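Local coordinates for protein transport protein SEC7 (Saccharomyces cerevisiae, PDB 4OIY), which activates the small GTPase ARF1 at the trans-Golgi network as a guanine nucleotide exchange factor, represented here by its catalytic Sec7 domain, at residues Cys15-Phe19 and Trp47-Glu52; Phe77-Phe81 and Ser94-Phe99; Phe81-Ser87 and Arg118-Asn123; Ile108-Leu113 and Tyr134-Tyr138. All blocks are in the same frame, centred on the assembly; numbering follows the deposited sequence. Where two conformers were deposited one is given.

Contact 1. Residues Cys15-Phe19 and Trp47-Glu52; sequences CIAIF and WLLETE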
# COMPACT_ATOMS: atom_id res chain seq x y z
N CYS A 15 12.23 18.45 10.05
CA CYS A 15 12.03 17.06 10.48
C CYS A 15 11.68 16.13 9.32
O CYS A 15 12.09 14.97 9.28
CB CYS A 15 10.93 16.96 11.53
SG CYS A 15 11.34 17.60 13.17
N ILE A 16 10.89 16.64 8.38
CA ILE A 16 10.52 15.88 7.18
C ILE A 16 11.76 15.62 6.33
O ILE A 16 11.93 14.53 5.78
CB ILE A 16 9.42 16.62 6.38
CG1 ILE A 16 8.09 16.53 7.15
CG2 ILE A 16 9.27 16.05 4.97
CD1 ILE A 16 6.99 17.41 6.61
N ALA A 17 12.64 16.61 6.24
CA ALA A 17 13.90 16.42 5.52
C ALA A 17 14.76 15.34 6.17
O ALA A 17 15.35 14.50 5.48
CB ALA A 17 14.67 17.73 5.43
N ILE A 18 14.81 15.33 7.50
CA ILE A 18 15.54 14.30 8.23
C ILE A 18 14.92 12.94 7.93
O ILE A 18 15.63 11.97 7.66
CB ILE A 18 15.56 14.57 9.76
CG1 ILE A 18 16.34 15.85 10.06
CG2 ILE A 18 16.19 13.40 10.51
CD1 ILE A 18 16.13 16.37 11.46
N PHE A 19 13.59 12.87 7.95
CA PHE A 19 12.90 11.60 7.67
C PHE A 19 13.23 11.09 6.28
O PHE A 19 13.51 9.91 6.09
CB PHE A 19 11.38 11.74 7.81
CG PHE A 19 10.64 10.47 7.48
CD1 PHE A 19 10.25 10.18 6.18
CD2 PHE A 19 10.38 9.54 8.47
CE1 PHE A 19 9.59 9.00 5.89
CE2 PHE A 19 9.72 8.36 8.19
CZ PHE A 19 9.33 8.08 6.89
N TRP A 47 1.35 9.43 11.96
CA TRP A 47 2.18 10.54 11.48
C TRP A 47 2.55 10.36 9.99
O TRP A 47 2.50 11.32 9.22
CB TRP A 47 3.44 10.70 12.34
CG TRP A 47 4.25 11.92 11.98
CD1 TRP A 47 4.05 13.21 12.40
CD2 TRP A 47 5.39 11.97 11.11
NE1 TRP A 47 4.99 14.05 11.86
CE2 TRP A 47 5.82 13.31 11.05
CE3 TRP A 47 6.08 11.00 10.38
CZ2 TRP A 47 6.92 13.71 10.28
CZ3 TRP A 47 7.18 11.40 9.62
CH2 TRP A 47 7.58 12.74 9.58
N LEU A 48 2.90 9.15 9.59
CA LEU A 48 3.19 8.87 8.18
C LEU A 48 2.01 9.25 7.28
O LEU A 48 2.20 9.86 6.23
CB LEU A 48 3.56 7.39 7.98
CG LEU A 48 4.86 6.92 8.66
CD1 LEU A 48 5.08 5.43 8.46
CD2 LEU A 48 6.07 7.70 8.17
N LEU A 49 0.79 8.91 7.71
CA LEU A 49 -0.41 9.14 6.89
C LEU A 49 -0.93 10.57 6.93
O LEU A 49 -1.56 11.03 5.97
CB LEU A 49 -1.52 8.17 7.31
CG LEU A 49 -1.27 6.74 6.84
CD1 LEU A 49 -2.16 5.76 7.59
CD2 LEU A 49 -1.50 6.61 5.34
N GLU A 50 -0.68 11.27 8.03
CA GLU A 50 -1.21 12.63 8.22
C GLU A 50 -0.29 13.71 7.63
O GLU A 50 -0.75 14.81 7.29
CB GLU A 50 -1.42 12.89 9.72
CG GLU A 50 -2.77 12.47 10.30
CD GLU A 50 -3.22 11.06 9.92
OE1 GLU A 50 -3.18 10.17 10.80
OE2 GLU A 50 -3.65 10.85 8.76
N THR A 51 0.99 13.39 7.49
CA THR A 51 2.00 14.40 7.17
C THR A 51 2.27 14.51 5.68
O THR A 51 2.67 13.54 5.05
CB THR A 51 3.32 14.08 7.89
OG1 THR A 51 3.09 13.93 9.30
CG2 THR A 51 4.36 15.18 7.67
N GLU A 52 2.10 15.71 5.12
CA GLU A 52 2.37 15.96 3.71
C GLU A 52 3.86 16.15 3.50
O GLU A 52 4.54 16.65 4.38
CB GLU A 52 1.61 17.19 3.22
CG GLU A 52 0.11 16.98 3.18
CD GLU A 52 -0.67 18.17 2.66
OE1 GLU A 52 -1.92 18.06 2.62
OE2 GLU A 52 -0.07 19.21 2.30

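Contact 2. Residues Phe77-Phe81 and Ser94-Phe99; sequences FVDEF and SFLQSF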
# COMPACT_ATOMS: atom_id res chain seq x y z
N PHE A 77 0.03 0.88 10.06
CA PHE A 77 -0.22 1.74 8.91
C PHE A 77 -1.43 1.21 8.12
O PHE A 77 -2.36 1.96 7.83
CB PHE A 77 1.06 1.76 8.06
CG PHE A 77 1.01 2.61 6.82
CD1 PHE A 77 1.36 3.95 6.86
CD2 PHE A 77 0.70 2.04 5.59
CE1 PHE A 77 1.37 4.72 5.71
CE2 PHE A 77 0.69 2.80 4.44
CZ PHE A 77 1.04 4.14 4.50
N VAL A 78 -1.42 -0.08 7.81
CA VAL A 78 -2.55 -0.71 7.11
C VAL A 78 -3.82 -0.60 7.95
O VAL A 78 -4.89 -0.36 7.41
CB VAL A 78 -2.27 -2.18 6.73
CG1 VAL A 78 -3.43 -2.75 5.91
CG2 VAL A 78 -0.98 -2.30 5.93
N ASP A 79 -3.69 -0.75 9.27
CA ASP A 79 -4.85 -0.68 10.17
C ASP A 79 -5.55 0.67 10.17
O ASP A 79 -6.72 0.75 10.56
CB ASP A 79 -4.46 -1.01 11.62
CG ASP A 79 -4.29 -2.49 11.86
OD1 ASP A 79 -4.66 -3.33 11.01
OD2 ASP A 79 -3.78 -2.83 12.96
N GLU A 80 -4.86 1.73 9.76
CA GLU A 80 -5.45 3.07 9.68
C GLU A 80 -6.38 3.26 8.49
O GLU A 80 -7.18 4.20 8.46
CB GLU A 80 -4.35 4.14 9.65
CG GLU A 80 -3.59 4.23 10.96
CD GLU A 80 -4.47 4.69 12.10
OE1 GLU A 80 -5.12 5.74 11.95
OE2 GLU A 80 -4.53 3.99 13.13
N PHE A 81 -6.31 2.37 7.51
CA PHE A 81 -7.15 2.48 6.32
C PHE A 81 -8.55 1.96 6.61
O PHE A 81 -8.72 0.96 7.32
CB PHE A 81 -6.55 1.70 5.15
CG PHE A 81 -5.38 2.37 4.51
CD1 PHE A 81 -4.14 2.33 5.13
CD2 PHE A 81 -5.51 3.05 3.31
CE1 PHE A 81 -3.05 2.95 4.56
CE2 PHE A 81 -4.42 3.69 2.74
CZ PHE A 81 -3.19 3.63 3.37
N SER A 94 -6.27 3.14 -3.08
CA SER A 94 -6.06 3.96 -1.89
C SER A 94 -4.76 3.58 -1.19
O SER A 94 -3.95 4.43 -0.83
CB SER A 94 -7.23 3.82 -0.93
OG SER A 94 -6.97 4.47 0.30
N PHE A 95 -4.55 2.28 -1.04
CA PHE A 95 -3.39 1.75 -0.34
C PHE A 95 -2.08 2.01 -1.10
O PHE A 95 -1.14 2.59 -0.56
CB PHE A 95 -3.59 0.25 -0.12
CG PHE A 95 -2.51 -0.41 0.69
CD1 PHE A 95 -2.20 0.05 1.96
CD2 PHE A 95 -1.85 -1.52 0.20
CE1 PHE A 95 -1.21 -0.57 2.71
CE2 PHE A 95 -0.86 -2.15 0.95
CZ PHE A 95 -0.55 -1.67 2.21
N LEU A 96 -2.01 1.57 -2.35
CA LEU A 96 -0.75 1.63 -3.10
C LEU A 96 -0.34 3.03 -3.54
O LEU A 96 0.82 3.24 -3.88
CB LEU A 96 -0.79 0.71 -4.32
CG LEU A 96 -0.91 -0.79 -4.03
CD1 LEU A 96 -0.96 -1.57 -5.34
CD2 LEU A 96 0.23 -1.30 -3.15
N GLN A 97 -1.27 3.98 -3.53
CA GLN A 97 -0.93 5.36 -3.86
C GLN A 97 -0.42 6.13 -2.63
O GLN A 97 -0.09 7.33 -2.73
CB GLN A 97 -2.15 6.06 -4.49
CG GLN A 97 -2.47 5.53 -5.88
CD GLN A 97 -3.63 6.25 -6.56
OE1 GLN A 97 -4.41 6.95 -5.91
NE2 GLN A 97 -3.75 6.08 -7.87
N SER A 98 -0.33 5.45 -1.48
CA SER A 98 0.16 6.08 -0.24
C SER A 98 1.63 5.82 0.10
O SER A 98 2.17 6.42 1.04
CB SER A 98 -0.71 5.65 0.95
OG SER A 98 -0.47 4.31 1.34
N PHE A 99 2.28 4.91 -0.63
CA PHE A 99 3.70 4.60 -0.45
C PHE A 99 4.18 3.85 -1.69
O PHE A 99 3.38 3.37 -2.48
CB PHE A 99 3.91 3.73 0.80
CG PHE A 99 3.36 2.34 0.65
CD1 PHE A 99 2.01 2.09 0.80
CD2 PHE A 99 4.20 1.29 0.34
CE1 PHE A 99 1.51 0.81 0.65
CE2 PHE A 99 3.71 0.00 0.19
CZ PHE A 99 2.36 -0.24 0.34

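Contact 3. Residues Phe81-Ser87 and Arg118-Asn123; sequences FDFTGMS and RFVDQN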
# COMPACT_ATOMS: atom_id res chain seq x y z
N PHE A 81 -6.31 2.37 7.51
CA PHE A 81 -7.15 2.48 6.32
C PHE A 81 -8.55 1.96 6.61
O PHE A 81 -8.72 0.96 7.32
CB PHE A 81 -6.55 1.70 5.15
CG PHE A 81 -5.38 2.37 4.51
CD1 PHE A 81 -4.14 2.33 5.13
CD2 PHE A 81 -5.51 3.05 3.31
CE1 PHE A 81 -3.05 2.95 4.56
CE2 PHE A 81 -4.42 3.69 2.74
CZ PHE A 81 -3.19 3.63 3.37
N ASP A 82 -9.53 2.65 6.04
CA ASP A 82 -10.91 2.17 6.07
C ASP A 82 -11.29 1.71 4.68
O ASP A 82 -11.56 2.53 3.81
CB ASP A 82 -11.85 3.28 6.56
CG ASP A 82 -13.26 2.77 6.82
OD1 ASP A 82 -13.51 1.55 6.64
OD2 ASP A 82 -14.11 3.58 7.24
N PHE A 83 -11.29 0.40 4.47
CA PHE A 83 -11.68 -0.20 3.20
C PHE A 83 -13.14 -0.64 3.19
O PHE A 83 -13.58 -1.27 2.23
CB PHE A 83 -10.81 -1.43 2.90
CG PHE A 83 -9.33 -1.16 2.85
CD1 PHE A 83 -8.81 -0.10 2.10
CD2 PHE A 83 -8.45 -1.99 3.51
CE1 PHE A 83 -7.44 0.12 2.04
CE2 PHE A 83 -7.08 -1.77 3.46
CZ PHE A 83 -6.58 -0.71 2.72
N THR A 84 -13.90 -0.31 4.23
CA THR A 84 -15.27 -0.80 4.34
C THR A 84 -16.12 -0.33 3.15
O THR A 84 -16.19 0.85 2.86
CB THR A 84 -15.93 -0.34 5.66
OG1 THR A 84 -15.11 -0.74 6.77
CG2 THR A 84 -17.32 -0.98 5.80
N GLY A 85 -16.73 -1.29 2.45
CA GLY A 85 -17.62 -0.99 1.32
C GLY A 85 -16.95 -0.69 -0.02
O GLY A 85 -17.63 -0.47 -1.02
N MET A 86 -15.62 -0.68 -0.05
CA MET A 86 -14.87 -0.42 -1.28
C MET A 86 -14.72 -1.70 -2.08
O MET A 86 -14.61 -2.77 -1.50
CB MET A 86 -13.46 0.07 -0.97
CG MET A 86 -13.38 1.44 -0.35
SD MET A 86 -11.66 1.91 -0.24
CE MET A 86 -11.83 3.49 0.59
N SER A 87 -14.65 -1.58 -3.41
CA SER A 87 -14.19 -2.71 -4.22
C SER A 87 -12.73 -2.97 -3.87
O SER A 87 -12.03 -2.09 -3.37
CB SER A 87 -14.33 -2.43 -5.71
OG SER A 87 -13.31 -1.57 -6.17
N ARG A 118 -6.83 -7.03 6.10
CA ARG A 118 -7.61 -5.84 6.46
C ARG A 118 -8.82 -5.75 5.55
O ARG A 118 -9.94 -5.49 6.01
CB ARG A 118 -6.75 -4.58 6.34
CG ARG A 118 -7.45 -3.25 6.64
CD ARG A 118 -7.72 -3.10 8.11
NE ARG A 118 -8.29 -1.79 8.44
CZ ARG A 118 -8.81 -1.48 9.62
NH1 ARG A 118 -8.82 -2.36 10.61
NH2 ARG A 118 -9.31 -0.26 9.82
N PHE A 119 -8.62 -5.96 4.26
CA PHE A 119 -9.74 -5.87 3.32
C PHE A 119 -10.84 -6.86 3.67
O PHE A 119 -12.02 -6.50 3.69
CB PHE A 119 -9.30 -6.07 1.87
CG PHE A 119 -10.44 -5.93 0.90
CD1 PHE A 119 -10.83 -4.67 0.45
CD2 PHE A 119 -11.18 -7.03 0.52
CE1 PHE A 119 -11.91 -4.53 -0.39
CE2 PHE A 119 -12.27 -6.89 -0.33
CZ PHE A 119 -12.62 -5.64 -0.79
N VAL A 120 -10.47 -8.10 3.95
CA VAL A 120 -11.51 -9.10 4.25
C VAL A 120 -12.15 -8.85 5.61
O VAL A 120 -13.34 -9.11 5.78
CB VAL A 120 -11.02 -10.56 4.11
CG1 VAL A 120 -10.58 -10.83 2.68
CG2 VAL A 120 -9.96 -10.92 5.13
N ASP A 121 -11.39 -8.33 6.56
CA ASP A 121 -11.92 -8.04 7.90
C ASP A 121 -13.03 -6.99 7.82
O ASP A 121 -14.04 -7.09 8.53
CB ASP A 121 -10.81 -7.54 8.83
CG ASP A 121 -11.28 -7.37 10.27
OD1 ASP A 121 -11.95 -8.29 10.80
OD2 ASP A 121 -10.97 -6.33 10.87
N GLN A 122 -12.84 -6.02 6.94
CA GLN A 122 -13.76 -4.90 6.82
C GLN A 122 -14.85 -5.14 5.79
O GLN A 122 -15.81 -4.38 5.71
CB GLN A 122 -12.99 -3.65 6.46
CG GLN A 122 -12.01 -3.26 7.55
CD GLN A 122 -11.44 -1.90 7.28
OE1 GLN A 122 -10.78 -1.69 6.27
NE2 GLN A 122 -11.70 -0.95 8.18
N ASN A 123 -14.69 -6.18 4.98
CA ASN A 123 -15.69 -6.54 3.98
C ASN A 123 -16.02 -8.01 4.08
O ASN A 123 -15.73 -8.79 3.16
CB ASN A 123 -15.18 -6.18 2.59
CG ASN A 123 -14.99 -4.70 2.42
OD1 ASN A 123 -15.96 -3.95 2.26
ND2 ASN A 123 -13.75 -4.25 2.48

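Contact 4. Residues Ile108-Leu113 and Tyr134-Tyr138; sequences IDRFML and YVLSY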
# COMPACT_ATOMS: atom_id res chain seq x y z
N ILE A 108 7.24 -7.21 -0.26
CA ILE A 108 5.96 -7.00 -0.93
C ILE A 108 4.91 -7.93 -0.33
O ILE A 108 3.80 -7.48 -0.01
CB ILE A 108 6.08 -7.22 -2.45
CG1 ILE A 108 6.99 -6.15 -3.06
CG2 ILE A 108 4.70 -7.18 -3.12
CD1 ILE A 108 7.41 -6.45 -4.48
N ASP A 109 5.25 -9.20 -0.16
CA ASP A 109 4.31 -10.18 0.35
C ASP A 109 3.77 -9.78 1.73
O ASP A 109 2.60 -10.01 2.03
CB ASP A 109 4.94 -11.57 0.41
CG ASP A 109 5.24 -12.17 -0.98
OD1 ASP A 109 4.74 -11.68 -2.01
OD2 ASP A 109 6.02 -13.15 -1.03
N ARG A 110 4.62 -9.21 2.58
CA ARG A 110 4.18 -8.72 3.90
C ARG A 110 3.11 -7.64 3.76
O ARG A 110 2.07 -7.71 4.44
CB ARG A 110 5.37 -8.20 4.71
CG ARG A 110 6.37 -9.26 5.14
CD ARG A 110 7.18 -8.79 6.35
NE ARG A 110 8.19 -7.78 6.05
CZ ARG A 110 9.40 -8.04 5.57
NH1 ARG A 110 10.25 -7.06 5.34
NH2 ARG A 110 9.78 -9.30 5.32
N PHE A 111 3.35 -6.65 2.90
CA PHE A 111 2.36 -5.60 2.64
C PHE A 111 1.04 -6.19 2.13
O PHE A 111 -0.04 -5.83 2.61
CB PHE A 111 2.86 -4.60 1.60
CG PHE A 111 3.90 -3.65 2.11
CD1 PHE A 111 3.54 -2.48 2.74
CD2 PHE A 111 5.24 -3.92 1.91
CE1 PHE A 111 4.49 -1.59 3.18
CE2 PHE A 111 6.21 -3.03 2.35
CZ PHE A 111 5.83 -1.87 2.99
N MET A 112 1.13 -7.07 1.13
CA MET A 112 -0.06 -7.51 0.44
C MET A 112 -0.87 -8.48 1.28
O MET A 112 -2.09 -8.50 1.18
CB MET A 112 0.30 -8.08 -0.94
CG MET A 112 1.06 -7.06 -1.81
SD MET A 112 0.39 -5.37 -1.80
CE MET A 112 -1.21 -5.78 -2.46
N LEU A 113 -0.20 -9.27 2.13
CA LEU A 113 -0.93 -10.14 3.05
C LEU A 113 -1.69 -9.33 4.09
O LEU A 113 -2.85 -9.63 4.38
CB LEU A 113 -0.03 -11.18 3.72
CG LEU A 113 -0.76 -12.13 4.69
CD1 LEU A 113 -1.87 -12.91 4.00
CD2 LEU A 113 0.26 -13.06 5.34
N TYR A 134 -5.50 -11.79 -1.36
CA TYR A 134 -4.05 -11.72 -1.49
C TYR A 134 -3.61 -11.98 -2.93
O TYR A 134 -2.95 -11.15 -3.54
CB TYR A 134 -3.40 -12.72 -0.53
CG TYR A 134 -1.89 -12.88 -0.61
CD1 TYR A 134 -1.03 -11.91 -0.13
CD2 TYR A 134 -1.33 -14.06 -1.11
CE1 TYR A 134 0.34 -12.07 -0.17
CE2 TYR A 134 0.04 -14.23 -1.15
CZ TYR A 134 0.87 -13.24 -0.68
OH TYR A 134 2.25 -13.42 -0.73
N VAL A 135 -3.99 -13.14 -3.48
CA VAL A 135 -3.54 -13.46 -4.84
C VAL A 135 -4.17 -12.56 -5.89
O VAL A 135 -3.53 -12.20 -6.88
CB VAL A 135 -3.75 -14.94 -5.22
CG1 VAL A 135 -2.99 -15.85 -4.26
CG2 VAL A 135 -5.22 -15.30 -5.29
N LEU A 136 -5.43 -12.17 -5.67
CA LEU A 136 -6.10 -11.29 -6.61
C LEU A 136 -5.40 -9.94 -6.68
O LEU A 136 -5.32 -9.35 -7.75
CB LEU A 136 -7.57 -11.11 -6.21
CG LEU A 136 -8.44 -10.23 -7.11
CD1 LEU A 136 -8.37 -10.70 -8.56
CD2 LEU A 136 -9.87 -10.24 -6.62
N SER A 137 -4.87 -9.47 -5.55
CA SER A 137 -4.18 -8.19 -5.51
C SER A 137 -2.96 -8.17 -6.43
O SER A 137 -2.71 -7.19 -7.10
CB SER A 137 -3.78 -7.83 -4.08
OG SER A 137 -4.94 -7.63 -3.29
N TYR A 138 -2.20 -9.27 -6.47
CA TYR A 138 -1.06 -9.34 -7.40
C TYR A 138 -1.50 -9.33 -8.86
O TYR A 138 -0.87 -8.70 -9.70
CB TYR A 138 -0.20 -10.59 -7.15
CG TYR A 138 0.60 -10.48 -5.89
CD1 TYR A 138 1.86 -9.89 -5.91
CD2 TYR A 138 0.10 -10.93 -4.69
CE1 TYR A 138 2.60 -9.76 -4.74
CE2 TYR A 138 0.83 -10.82 -3.53
CZ TYR A 138 2.08 -10.24 -3.56
OH TYR A 138 2.80 -10.12 -2.40

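Contact 1. Residues Cys15-Phe19 and Trp47-Glu52
I16 meets T51 tip to tip, the two aliphatic ends reaching toward each other where helix 41-50 gives way to a loop. The ethyl branch does the work. With CG1 anti to the carbonyl carbon (chi1 -72°) and the chain then extended, I16 CD1 comes within 3.6 Å of T51 CG2 and also lies 3.4 Å from the carbonyl oxygen E52 O. T51 turns its methyl to I16 while its hydroxyl, T51 OG1, donates to W47 O at 2.7 Å, tying the first non-helical residue back to the last turn. The hydroxyl oxygen also rests over one face of the W47 indole, toward its rim.

This is a meeting of two of the opening helices of the all-helical Sec7 fold, 11-21 and 41-50. It illustrates how such helices can be joined by apolar and aromatic contacts, with no hydrogen bond passing between the segments.

One turn on from I16, F19 lies against both an aromatic and an aliphatic partner. The six-membered ring of W47 presents its edge to the F19 face in an edge-to-face pair, with centroids 5.6 Å apart and planes at 62°; the closest approach is from W47 CZ3 to F19 CD2, 3.9 Å. At the far end of the phenyl, F19 CZ touches L48 CD2 at 3.5 Å, the two side chains crossing at about a right angle. V59 and A26, from neighbouring helices, also pack on F19, while L48 continues to L63 and F77.

Contact 2. Residues Phe77-Phe81 and Ser94-Phe99
F81 turns a face to F95, whose edge stands almost upright on it: the planes meet at 81° with centroids 5.5 Å apart, a clear edge-to-face pair. The F95 ring arrives by its CD1 corner, toward the rim of the F81 face. Elsewhere on F95, V78 CG2 lies 3.7 Å from F95 CE1, and F99 CE1 sits over the centre of one ring face. F77 approaches this group from helix 68-79, placing its CE2 3.9 Å from F99 CD1 with the two rings crossing obliquely.

Beside the ends of F77 and F81 sits the hydroxyl of S98, which donates to F95 O at 2.6 Å, in the carbonyl plane and on a lone pair. S98 OG also lies at the edges of both phenyls, 3.5 Å from F81 CZ and equally far from F77 CZ. Cutting F81 back to an alanine would probably leave the F95 edge without the face it stands on and open a gap beside S98 OG.

This corner of the Sec7 helical domain is thus held by ring packing. With its hydrogen committed to F95 O, the S98 oxygen can probably turn electron density toward the slightly positive C-H edges of the two rings.

Contact 3. Residues Phe81-Ser87 and Arg118-Asn123
F83 lies against R118 and Q122 where a type II beta turn from F83 to M86, between helices 68-79 and 88-96 of the Sec7 domain, docks on the last turn of helix 105-122. The tight part is inward. There R118 CG runs by the F83 ring, 3.5 Å from F83 CD2, and the F119 ring brings its edge to the turn, F119 CE1 lying 3.4 Å from M86 O. F115 and A91 also pack on F83.

R118 grips the backbone of F81 side-on: the chain bends at chi2 (73°), and both NE and NH2 donate to F81 O, at 3.0 and 2.8 Å, the acceptor lying in the guanidinium plane. Q122, extended beyond CG, lays its amide carbon over one face of the R118 guanidinium, toward the rim, and F83 N donates to Q122 OE1 at 2.8 Å from above the amide carbonyl plane.

Toward solvent the grip slackens. D82, T84 and G85 are exposed, and the D82 carboxylate mainly organises its own loop through an Asx turn, OD1 accepting from T84 N; the same oxygen also takes T84 OG1. On the helix side, T84 OG1 only brushes Q122 CB at 3.6 Å. D121, which binds magnesium, belongs to this same helix end but does not touch the loop.

N123 bridges the two zones. G85 N donates to its OD1 at 2.8 Å in the carbonyl plane, while ND2 spends its hydrogens on F119 O and, at 3.0 Å, on F83 O; M86 N reaches F83 O from the opposite face of that carbonyl plane.

Contact 4. Residues Ile108-Leu113 and Tyr134-Tyr138
M112 and Y138 form the apolar centre, where M112 CG lies 3.8 Å from Y138 CZ. The methionine chain bends at both chi2 and chi3, bringing M112 CE against S137 CB, 3.7 Å away, and L92 packs on it from helix 88-96. I108 approaches the same phenol from the preceding turn, its CG2 3.7 Å from Y138 CE1.

Further out, Y134 lies with its ring edge along the helix backbone. A first torsion of 175° carries the Y134 ring across, and its CD1 comes within 3.6 Å of L113 N, while L113 CB sits 4.0 Å from Y134 CE1. Within helix 130-148, Y138 CE2 stands over one face of the Y134 ring, toward its rim.

At the polar edge both phenol oxygens converge on D109. Y138 OH makes a short but weak hydrogen bond to D109 OD1, 2.5 Å long, with ring and carboxylate planes 78° apart; Y134 OH lies 3.3 Å from the same oxygen. A phenylalanine in place of Y138 is likely to leave D109 OD1 without this donor.

The segment axes approach to 9.9 Å at 118° between their directions. This pairs two central helices of the Sec7 fold, 105-122 and 130-148, which in relatives help to line the groove that receives Arf.

From the N terminus, contact 1 closes first, joining helix 11-21 to the end of helix 41-50, and is complete before any other opens. Contact 2 then closes a short excursion made of the loop after helix 68-79 and most of helix 88-96. Contact 3 begins within that loop, sharing F81 with contact 2, and ends beyond it on helix 105-122, so the two cross. Contact 4 starts on that same helix ahead of the contact 3 segment and runs on to helix 130-148, crossing contact 3 but following contact 2 in series. L49 packs on F77 and F81, linking contact 1 to the centre; F99 against F111 carries contact 2 into the helix of contact 4.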